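Local coordinates for protein Phthiocerol/phthiodiolone dimycocerosyl transferase (Mycobacterium tuberculosis, PDB 1Q9J) that probably catalyses the transfer of mycocerosyl groups from mycocerosic acid synthase onto phthiocerol-type alcohols, the final step in making dimycocerosate ester lipids, at residues A[48-53]-A[156-161]. Residues are numbered along the deposited sequence; the frame is centred on the assembly and turned at random.
Sequences ETHPVL and TPQPTP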
loop_
_atom_site.group_PDB
_atom_site.type_symbol
_atom_site.label_atom_id
_atom_site.label_comp_id
_atom_site.label_asym_id
_atom_site.label_seq_id
_atom_site.Cartn_x
_atom_site.Cartn_y
_atom_site.Cartn_z
ATOM N N GLU A 48 -17.769 5.903 12.947
ATOM C CA GLU A 48 -17.960 6.975 13.899
ATOM C C GLU A 48 -16.642 7.392 14.509
ATOM O O GLU A 48 -16.521 8.488 15.047
ATOM C CB GLU A 48 -18.927 6.545 14.981
ATOM C CG GLU A 48 -20.353 6.530 14.505
ATOM C CD GLU A 48 -21.275 5.905 15.515
ATOM O OE1 GLU A 48 -21.163 4.681 15.737
ATOM O OE2 GLU A 48 -22.099 6.639 16.096
ATOM N N THR A 49 -15.647 6.521 14.416
ATOM C CA THR A 49 -14.352 6.849 14.970
ATOM C C THR A 49 -13.526 7.623 13.966
ATOM O O THR A 49 -12.590 8.328 14.330
ATOM C CB THR A 49 -13.576 5.599 15.349
ATOM O OG1 THR A 49 -14.335 4.827 16.286
ATOM C CG2 THR A 49 -12.258 5.989 15.966
ATOM N N HIS A 50 -13.895 7.492 12.701
ATOM C CA HIS A 50 -13.186 8.156 11.622
ATOM C C HIS A 50 -14.206 8.826 10.720
ATOM O O HIS A 50 -14.317 8.502 9.542
ATOM C CB HIS A 50 -12.395 7.108 10.852
ATOM C CG HIS A 50 -11.529 6.263 11.730
ATOM N ND1 HIS A 50 -10.510 6.793 12.490
ATOM C CD2 HIS A 50 -11.556 4.937 12.007
ATOM C CE1 HIS A 50 -9.946 5.831 13.198
ATOM N NE2 HIS A 50 -10.561 4.696 12.925
ATOM N N PRO A 51 -14.954 9.795 11.259
ATOM C CA PRO A 51 -15.966 10.468 10.447
ATOM C C PRO A 51 -15.531 11.106 9.134
ATOM O O PRO A 51 -16.372 11.561 8.365
ATOM C CB PRO A 51 -16.584 11.468 11.429
ATOM C CG PRO A 51 -15.479 11.754 12.372
ATOM C CD PRO A 51 -14.892 10.386 12.607
ATOM N N VAL A 52 -14.235 11.128 8.853
ATOM C CA VAL A 52 -13.781 11.729 7.598
ATOM C C VAL A 52 -14.154 10.797 6.434
ATOM O O VAL A 52 -14.519 11.249 5.347
ATOM C CB VAL A 52 -12.259 11.934 7.581
ATOM C CG1 VAL A 52 -11.889 12.951 6.527
ATOM C CG2 VAL A 52 -11.796 12.399 8.915
ATOM N N LEU A 53 -14.035 9.495 6.682
ATOM C CA LEU A 53 -14.348 8.479 5.699
ATOM C C LEU A 53 -15.756 8.667 5.140
ATOM O O LEU A 53 -16.095 8.154 4.057
ATOM C CB LEU A 53 -14.230 7.090 6.320
ATOM C CG LEU A 53 -12.869 6.842 6.941
ATOM C CD1 LEU A 53 -12.832 5.495 7.644
ATOM C CD2 LEU A 53 -11.824 6.912 5.861
ATOM N N THR A 156 -14.575 6.773 20.125
ATOM C CA THR A 156 -14.031 8.101 20.377
ATOM C C THR A 156 -13.649 8.614 18.999
ATOM O O THR A 156 -12.642 8.202 18.425
ATOM C CB THR A 156 -12.761 8.070 21.247
ATOM O OG1 THR A 156 -12.979 7.237 22.390
ATOM C CG2 THR A 156 -12.405 9.479 21.716
ATOM N N PRO A 157 -14.466 9.509 18.435
ATOM C CA PRO A 157 -14.215 10.078 17.113
ATOM C C PRO A 157 -12.954 10.912 17.044
ATOM O O PRO A 157 -12.688 11.739 17.919
ATOM C CB PRO A 157 -15.480 10.886 16.840
ATOM C CG PRO A 157 -15.923 11.289 18.202
ATOM C CD PRO A 157 -15.737 10.013 18.976
ATOM N N GLN A 158 -12.182 10.689 15.986
ATOM C CA GLN A 158 -10.917 11.399 15.790
ATOM C C GLN A 158 -11.073 12.526 14.772
ATOM O O GLN A 158 -11.933 12.460 13.889
ATOM C CB GLN A 158 -9.847 10.425 15.315
ATOM C CG GLN A 158 -9.835 9.095 16.033
ATOM C CD GLN A 158 -8.940 8.110 15.323
ATOM O OE1 GLN A 158 -8.409 8.409 14.255
ATOM N NE2 GLN A 158 -8.764 6.929 15.902
ATOM N N PRO A 159 -10.252 13.581 14.891
ATOM C CA PRO A 159 -10.342 14.705 13.948
ATOM C C PRO A 159 -9.778 14.379 12.559
ATOM O O PRO A 159 -9.228 13.295 12.335
ATOM C CB PRO A 159 -9.583 15.815 14.663
ATOM C CG PRO A 159 -8.587 15.079 15.489
ATOM C CD PRO A 159 -9.337 13.880 16.007
ATOM N N THR A 160 -9.932 15.311 11.624
ATOM C CA THR A 160 -9.458 15.119 10.253
ATOM C C THR A 160 -7.976 14.773 10.223
ATOM O O THR A 160 -7.133 15.621 10.514
ATOM C CB THR A 160 -9.644 16.391 9.435
ATOM O OG1 THR A 160 -10.958 16.917 9.659
ATOM C CG2 THR A 160 -9.459 16.095 7.964
ATOM N N PRO A 161 -7.628 13.529 9.858
ATOM C CA PRO A 161 -6.197 13.208 9.837
ATOM C C PRO A 161 -5.404 14.175 8.975
ATOM O O PRO A 161 -5.920 14.685 7.991
ATOM C CB PRO A 161 -6.139 11.756 9.340
ATOM C CG PRO A 161 -7.524 11.436 8.875
ATOM C CD PRO A 161 -8.458 12.347 9.596
#
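The backbone N-H of Gln158 donates to the carbonyl oxygen of Thr49 (N to O 2.9 Å, 160° at the hydrogen). The donor lies above the carbonyl plane of Thr49, and the bond ties the loop 156-161 to the chain where it leaves helix 36-49. Next to it, the Gln158 side chain turns in toward 48-53. With CG beside its own backbone N (chi1 -43°) and the chain extended beyond, the amide reaches the His50 ring and lies alongside it, the two planes 85° apart. OE1 sits in the ring plane at the edge, 3.2 Å from His50 ND1, and NE2 approaches CE1 obliquely. Both groups are engaged elsewhere as well: His50 NE2 is hydrogen-bonded to Glu138 OE1 on helix 129-148, and Gln158 OE1 to Thr279 OG1.

Thr49 adds its methyl to this cluster. CG2, anti to the backbone N, lies over one face of the His50 ring near its rim and also meets Gln158 NE2 and the carbonyl oxygen of Thr156. OG1 is turned back along the helix, bonded to Ala45 O. Farther along, packing is apolar: Val52 CG2 lies against Pro161 CD (3.4 Å) and Thr160 CA, while Pro51 CD rests near Pro157 CB at 4.3 Å.

The Pro161 side chain is about 9 Å from that of Asp128, which by similarity helps organise the active site and directly precedes helix 129-148. Because His50 and Gln158 each hold a second partner, ring orientation and amide rotation are probably set partly from outside the contact.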